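Local atomic coordinates of transaminase (PDB entry 5G0A), a protein that catalyses the transfer of amino groups between amines and carbonyl compounds as an S-selective omega-transaminase, with pyridoxal-5'-phosphate as its cofactor. Residues Glu369-Lys374 against Asp459-Ala464; Lys424-Leu427 against Leu432-Gly435; Lys358-Tyr363 against Gly452-Ala457. All blocks are in the same frame, centred on the assembly; numbering follows the deposited sequence.

Contact 1: residues Glu369-Lys374 against Asp459-Ala464; sequences ELLQEK and DALDYA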
# COMPACT_ATOMS: atom_id res chain seq x y z
N GLU B 369 -20.98 10.66 -41.83
CA GLU B 369 -22.32 11.26 -41.95
C GLU B 369 -23.20 10.43 -42.89
O GLU B 369 -24.33 10.07 -42.54
CB GLU B 369 -22.25 12.69 -42.45
CG GLU B 369 -21.91 13.72 -41.39
CD GLU B 369 -21.81 15.13 -41.96
OE1 GLU B 369 -22.09 15.30 -43.16
OE2 GLU B 369 -21.45 16.06 -41.21
N LEU B 370 -22.67 10.09 -44.06
CA LEU B 370 -23.40 9.30 -45.05
C LEU B 370 -23.73 7.89 -44.57
O LEU B 370 -24.84 7.40 -44.79
CB LEU B 370 -22.66 9.26 -46.39
CG LEU B 370 -22.55 10.57 -47.18
CD1 LEU B 370 -21.43 10.48 -48.22
CD2 LEU B 370 -23.87 10.95 -47.85
N LEU B 371 -22.78 7.24 -43.89
CA LEU B 371 -23.02 5.94 -43.27
C LEU B 371 -24.09 5.99 -42.18
O LEU B 371 -24.91 5.08 -42.08
CB LEU B 371 -21.72 5.33 -42.71
CG LEU B 371 -20.79 4.70 -43.74
CD1 LEU B 371 -19.50 4.21 -43.09
CD2 LEU B 371 -21.49 3.56 -44.46
N GLN B 372 -24.08 7.05 -41.38
CA GLN B 372 -25.08 7.18 -40.31
C GLN B 372 -26.50 7.36 -40.86
O GLN B 372 -27.46 6.84 -40.29
CB GLN B 372 -24.72 8.33 -39.36
CG GLN B 372 -25.66 8.41 -38.16
CD GLN B 372 -25.26 9.44 -37.13
OE1 GLN B 372 -24.40 10.29 -37.37
NE2 GLN B 372 -25.90 9.39 -35.97
N GLU B 373 -26.62 8.08 -41.96
CA GLU B 373 -27.92 8.32 -42.60
C GLU B 373 -28.48 7.03 -43.21
O GLU B 373 -29.69 6.89 -43.39
CB GLU B 373 -27.81 9.43 -43.64
CG GLU B 373 -27.73 10.83 -43.03
CD GLU B 373 -27.00 11.85 -43.90
OE1 GLU B 373 -26.41 11.47 -44.93
OE2 GLU B 373 -27.00 13.04 -43.53
N LYS B 374 -27.59 6.08 -43.49
CA LYS B 374 -27.94 4.80 -44.11
C LYS B 374 -27.98 3.64 -43.11
O LYS B 374 -28.59 2.60 -43.38
CB LYS B 374 -27.00 4.52 -45.30
CG LYS B 374 -26.73 3.06 -45.62
CD LYS B 374 -26.41 2.84 -47.09
CE LYS B 374 -25.05 3.38 -47.49
NZ LYS B 374 -24.76 3.13 -48.93
N ASP B 459 -16.38 1.62 -47.36
CA ASP B 459 -17.11 0.56 -48.06
C ASP B 459 -17.19 -0.73 -47.26
O ASP B 459 -18.27 -1.32 -47.15
CB ASP B 459 -16.47 0.30 -49.43
CG ASP B 459 -17.16 1.04 -50.55
OD1 ASP B 459 -18.32 0.69 -50.86
OD2 ASP B 459 -16.54 1.96 -51.13
N ALA B 460 -16.06 -1.18 -46.71
CA ALA B 460 -16.03 -2.42 -45.94
C ALA B 460 -16.89 -2.31 -44.70
O ALA B 460 -17.52 -3.29 -44.30
CB ALA B 460 -14.60 -2.80 -45.58
N LEU B 461 -16.90 -1.13 -44.09
CA LEU B 461 -17.73 -0.84 -42.93
C LEU B 461 -19.22 -0.87 -43.33
O LEU B 461 -20.05 -1.40 -42.59
CB LEU B 461 -17.36 0.52 -42.34
CG LEU B 461 -18.11 1.02 -41.10
CD1 LEU B 461 -18.17 -0.06 -40.03
CD2 LEU B 461 -17.47 2.29 -40.57
N ASP B 462 -19.53 -0.30 -44.49
CA ASP B 462 -20.89 -0.28 -45.06
C ASP B 462 -21.40 -1.73 -45.12
O ASP B 462 -22.41 -2.07 -44.50
CB ASP B 462 -20.85 0.37 -46.45
CG ASP B 462 -22.22 0.85 -46.96
OD1 ASP B 462 -23.25 0.75 -46.25
OD2 ASP B 462 -22.25 1.35 -48.10
N TYR B 463 -20.66 -2.57 -45.82
CA TYR B 463 -20.88 -4.02 -45.86
C TYR B 463 -21.05 -4.67 -44.48
O TYR B 463 -21.93 -5.51 -44.29
CB TYR B 463 -19.73 -4.70 -46.63
CG TYR B 463 -19.81 -6.21 -46.67
CD1 TYR B 463 -20.67 -6.86 -47.55
CD2 TYR B 463 -19.01 -6.99 -45.82
CE1 TYR B 463 -20.74 -8.24 -47.58
CE2 TYR B 463 -19.08 -8.37 -45.85
CZ TYR B 463 -19.94 -8.99 -46.74
OH TYR B 463 -20.03 -10.36 -46.77
N ALA B 464 -20.19 -4.28 -43.53
CA ALA B 464 -20.21 -4.83 -42.18
C ALA B 464 -21.49 -4.48 -41.41
O ALA B 464 -22.09 -5.34 -40.76
CB ALA B 464 -18.98 -4.36 -41.40
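Leu-371 is the first residue of 369-374 to reach helix 459-464, and both of its methyls are used. CD1 meets the branch of Leu-461, 3.8 Å from its CD2, and the two leucines cross obliquely. The other methyl, CD2, lies against the side of Asp-462, 3.8 Å from its CG, and is as near to CB and OD1. One turn later comes Lys-374. Its chain bends at chi3 (71°) and brings the ammonium group round to the carboxylate, crossing Asp-462 at about a right angle. NZ makes a salt bridge and hydrogen bond of 3.2 Å to OD2 of Asp-462. It arrives on the syn side, 15° out of the carboxylate plane. The methylene before it, CE, sits 3.4 Å from OD1 of Asp-462, so the lysine lies against both oxygens but bonds to one. OD1 accepts its own hydrogen bond from His-375, and two consecutive residues thereby hold the two oxygens of one acid, which probably fixes the rotation of the carboxylate. Lys-374 is exposed, whereas the leucine pair is buried: the contact is apolar within and charged at its outer margin. The short helix axes run almost parallel, 14° apart, but 11.0 Å separates them, so the link is made by side chains. Both helices belong to the C-terminal part of the class-III aminotransferase fold. Leu-371 also rests on Ile-378 of strand 378-384, while Leu-461 touches Ile-422 of helix 418-427, which places helix 451-468 between helix 353-374 and helix 418-427.

Contact 2: residues Lys424-Leu427 against Leu432-Gly435; sequences KKAL and LIGG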
# COMPACT_ATOMS: atom_id res chain seq x y z
N LYS B 424 -14.76 -8.90 -38.27
CA LYS B 424 -14.74 -10.17 -38.99
C LYS B 424 -15.33 -10.02 -40.39
O LYS B 424 -14.81 -10.60 -41.35
CB LYS B 424 -15.47 -11.25 -38.19
CG LYS B 424 -15.05 -12.67 -38.54
CD LYS B 424 -15.90 -13.71 -37.82
CE LYS B 424 -15.46 -15.12 -38.20
NZ LYS B 424 -16.52 -16.14 -37.96
N LYS B 425 -16.39 -9.22 -40.52
CA LYS B 425 -17.06 -9.03 -41.80
C LYS B 425 -16.25 -8.15 -42.75
O LYS B 425 -16.11 -8.46 -43.94
CB LYS B 425 -18.48 -8.47 -41.60
CG LYS B 425 -19.45 -9.39 -40.86
CD LYS B 425 -19.49 -10.82 -41.40
CE LYS B 425 -20.19 -10.90 -42.75
NZ LYS B 425 -20.25 -12.31 -43.23
N ALA B 426 -15.69 -7.06 -42.22
CA ALA B 426 -14.86 -6.19 -43.05
C ALA B 426 -13.63 -6.91 -43.61
O ALA B 426 -13.16 -6.58 -44.70
CB ALA B 426 -14.47 -4.93 -42.28
N LEU B 427 -13.15 -7.93 -42.90
CA LEU B 427 -11.97 -8.70 -43.32
C LEU B 427 -12.16 -9.41 -44.66
O LEU B 427 -11.21 -9.56 -45.44
CB LEU B 427 -11.55 -9.71 -42.24
CG LEU B 427 -10.20 -10.42 -42.39
CD1 LEU B 427 -9.03 -9.44 -42.46
CD2 LEU B 427 -10.00 -11.43 -41.27
N LEU B 432 -8.98 -4.16 -42.34
CA LEU B 432 -8.92 -4.30 -40.88
C LEU B 432 -9.54 -3.06 -40.26
O LEU B 432 -8.99 -1.97 -40.37
CB LEU B 432 -7.46 -4.45 -40.40
CG LEU B 432 -6.71 -5.68 -40.96
CD1 LEU B 432 -5.20 -5.55 -40.82
CD2 LEU B 432 -7.20 -6.95 -40.28
N ILE B 433 -10.68 -3.22 -39.61
CA ILE B 433 -11.38 -2.08 -39.00
C ILE B 433 -12.28 -2.66 -37.92
O ILE B 433 -12.76 -3.78 -38.06
CB ILE B 433 -12.18 -1.25 -40.05
CG1 ILE B 433 -12.55 0.14 -39.51
CG2 ILE B 433 -13.41 -2.01 -40.55
CD1 ILE B 433 -12.88 1.17 -40.58
N GLY B 434 -12.46 -1.91 -36.83
CA GLY B 434 -13.21 -2.39 -35.68
C GLY B 434 -12.97 -1.53 -34.46
O GLY B 434 -12.97 -0.29 -34.57
N GLY B 435 -12.79 -2.16 -33.32
CA GLY B 435 -12.58 -1.42 -32.06
C GLY B 435 -12.03 -2.26 -30.93
O GLY B 435 -11.93 -3.49 -31.03
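Next to Ala-426, which packs on Ile-433, the ammonium NZ of Lys-425 forms a salt bridge with Glu-428 OE2, and the same lysine makes a cation-pi contact with Tyr-467. Helix 418-427 leads through a short connection into edge strand 431-432, in the C-terminal part of a fold type I aminotransferase. The backbone of Leu-432 is hydrogen-bonded to Leu-53 of strand 51-54 and to Phe-55 just after it. Bonding to two residues two places apart is the pattern of parallel pairing, and it adds strand 431-432 to the sheet that strands 38-40, 43-45 and 51-54 build. No hydrogen bond joins the two segments themselves; the contact consists of two pairs of methyls. At the end of 424-427, Leu-427 and Leu-432 run alongside one another with their tips in the same direction, Leu-427 CD1 3.8 Å from Leu-432 CD2. Leu-427 reaches this place because its CG stands anti to the backbone N (chi1 -169°). The CA atoms of Leu-427 and Leu-432 are 5.9 Å apart; only four residues separate them in sequence. Leu-432 is buried and also packs on Tyr-89 of the second subunit, so this leucine pair borders a subunit interface; a tetraethylene glycol molecule, probably from the crystallisation liquor, lies about 5 Å from the Leu-432 side chain. In the second pair, Ala-426 with Ile-433, both residues are buried. CD1 of Ile-433 is carried away from the helix, leaving CG2 as the methyl that faces the alanine. Ala-426 CB also meets Ala-460 CB of helix 451-468, and the two approaches to this one methyl are roughly at right angles. The tightest touch between the segments is methyl on methyl, Ala-426 CB to Ile-433 CG2 at 3.6 Å.

Contact 3: residues Lys358-Tyr363 against Gly452-Ala457; sequences KDSGEY and GDIDKA. Unlike the reference sequence in segment 358-363: Asp-359 (reference Asn). Unlike the reference sequence in segment 452-457: Gly-452 (reference Glu).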
# COMPACT_ATOMS: atom_id res chain seq x y z
N LYS B 358 -5.87 16.74 -40.61
CA LYS B 358 -7.06 17.58 -40.42
C LYS B 358 -8.00 17.44 -41.62
O LYS B 358 -9.19 17.15 -41.46
CB LYS B 358 -6.67 19.05 -40.21
CG LYS B 358 -7.88 19.98 -40.06
CD LYS B 358 -7.50 21.44 -39.87
CE LYS B 358 -8.73 22.29 -39.57
NZ LYS B 358 -8.37 23.68 -39.15
N ASP B 359 -7.44 17.62 -42.82
CA ASP B 359 -8.20 17.51 -44.09
C ASP B 359 -8.88 16.17 -44.26
O ASP B 359 -10.07 16.11 -44.57
CB ASP B 359 -7.27 17.74 -45.29
CG ASP B 359 -7.34 19.14 -45.84
OD1 ASP B 359 -8.27 19.42 -46.63
OD2 ASP B 359 -6.43 19.94 -45.53
N SER B 360 -8.13 15.09 -44.07
CA SER B 360 -8.69 13.74 -44.19
C SER B 360 -9.74 13.40 -43.12
O SER B 360 -10.65 12.63 -43.37
CB SER B 360 -7.57 12.70 -44.24
OG SER B 360 -6.77 12.90 -45.40
N GLY B 361 -9.60 13.99 -41.94
CA GLY B 361 -10.62 13.86 -40.89
C GLY B 361 -11.94 14.46 -41.34
O GLY B 361 -12.99 13.85 -41.15
N GLU B 362 -11.88 15.66 -41.92
CA GLU B 362 -13.07 16.33 -42.47
C GLU B 362 -13.70 15.44 -43.54
O GLU B 362 -14.92 15.29 -43.60
CB GLU B 362 -12.72 17.72 -43.02
CG GLU B 362 -12.40 18.73 -41.92
CD GLU B 362 -11.70 19.98 -42.41
OE1 GLU B 362 -11.72 20.26 -43.63
OE2 GLU B 362 -11.12 20.69 -41.56
N TYR B 363 -12.85 14.82 -44.36
CA TYR B 363 -13.34 13.86 -45.35
C TYR B 363 -14.02 12.65 -44.71
O TYR B 363 -15.14 12.28 -45.07
CB TYR B 363 -12.22 13.42 -46.30
CG TYR B 363 -12.73 12.55 -47.43
CD1 TYR B 363 -13.46 13.10 -48.49
CD2 TYR B 363 -12.48 11.17 -47.45
CE1 TYR B 363 -13.94 12.31 -49.52
CE2 TYR B 363 -12.95 10.37 -48.48
CZ TYR B 363 -13.67 10.95 -49.52
OH TYR B 363 -14.14 10.17 -50.56
N GLY B 452 -8.67 7.18 -51.62
CA GLY B 452 -9.04 5.85 -52.13
C GLY B 452 -9.07 4.80 -51.04
O GLY B 452 -9.95 3.95 -51.02
N ASP B 453 -8.10 4.85 -50.13
CA ASP B 453 -8.09 3.92 -49.02
C ASP B 453 -9.18 4.23 -47.97
O ASP B 453 -9.81 3.32 -47.46
CB ASP B 453 -6.68 3.77 -48.40
CG ASP B 453 -5.75 2.93 -49.28
OD1 ASP B 453 -6.23 2.04 -50.02
OD2 ASP B 453 -4.53 3.14 -49.21
N ILE B 454 -9.41 5.51 -47.68
CA ILE B 454 -10.58 5.87 -46.85
C ILE B 454 -11.87 5.33 -47.47
O ILE B 454 -12.68 4.70 -46.80
CB ILE B 454 -10.68 7.40 -46.60
CG1 ILE B 454 -9.53 7.87 -45.70
CG2 ILE B 454 -12.04 7.76 -45.99
CD1 ILE B 454 -9.34 9.38 -45.71
N ASP B 455 -12.05 5.55 -48.78
CA ASP B 455 -13.24 5.01 -49.48
C ASP B 455 -13.36 3.49 -49.36
O ASP B 455 -14.44 2.98 -49.10
CB ASP B 455 -13.24 5.41 -50.96
CG ASP B 455 -13.49 6.89 -51.18
OD1 ASP B 455 -13.84 7.61 -50.22
OD2 ASP B 455 -13.32 7.35 -52.32
N LYS B 456 -12.24 2.79 -49.52
CA LYS B 456 -12.21 1.33 -49.40
C LYS B 456 -12.58 0.87 -47.98
O LYS B 456 -13.31 -0.10 -47.80
CB LYS B 456 -10.84 0.79 -49.83
CG LYS B 456 -10.67 -0.72 -49.66
CD LYS B 456 -9.42 -1.22 -50.37
CE LYS B 456 -8.99 -2.59 -49.85
NZ LYS B 456 -7.68 -2.98 -50.44
N ALA B 457 -12.06 1.57 -46.98
CA ALA B 457 -12.35 1.22 -45.60
C ALA B 457 -13.82 1.47 -45.27
O ALA B 457 -14.47 0.63 -44.64
CB ALA B 457 -11.42 1.98 -44.66
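Tyr-363 sends its CB toward helix 452-457, and a chi1 of -173° turns the ring away from its own backbone N and out across the gap between the helices. The ring edge runs along Ile-454, the tyrosine and isoleucine overlapping head to tail along their lengths. CD2 of Tyr-363 meets Ile-454 CG2 at 3.7 Å and has Ile-454 CD1 a little further off; CE2 touches the same CG2, and Ile-454 CD1 continues to Ser-360 CB at 4.0 Å. These helices, part of the C-terminal region of the class-III aminotransferase fold, cross at -34° with their short axes 11.3 Å apart, a gap bridged by the tyrosine from one side and by Ile-454 and Asp-455 from the other. Beyond CE2 and CZ the hydroxyl OH of Tyr-363 gives a 2.6 Å hydrogen bond to Asp-455 OD1, which lies in the ring plane and accepts through its syn lone pair. Ring and carboxylate planes are 43° apart. A phenylalanine here would probably keep the packing on Ile-454 but leave Asp-455 OD1 without its hydroxyl partner, and the carboxylate less firmly held in rotation. Lys-367, one helical turn after Tyr-363, makes a salt bridge to the same OD1.

Contacts 1 and 3 are two stations on one pair of helices, 353-374 and 451-468, with centres about 13 Å apart. Contact 3 lies nearer the start of both helices and contact 1 nearer their ends, so their segments alternate along the chain. Contact 2 is nested inside the loops both close, its centre about 13 Å from that of contact 1 and about 17 Å from that of contact 3. It touches contact 1 directly, where the Tyr-463 ring carbon CE2 packs on Lys-425 O (3.5 Å). Helix 451-468 is therefore common ground, set against helix 353-374 and against helix 418-427. None of the residues of the pyridoxal-5'-phosphate pocket falls in the six segments.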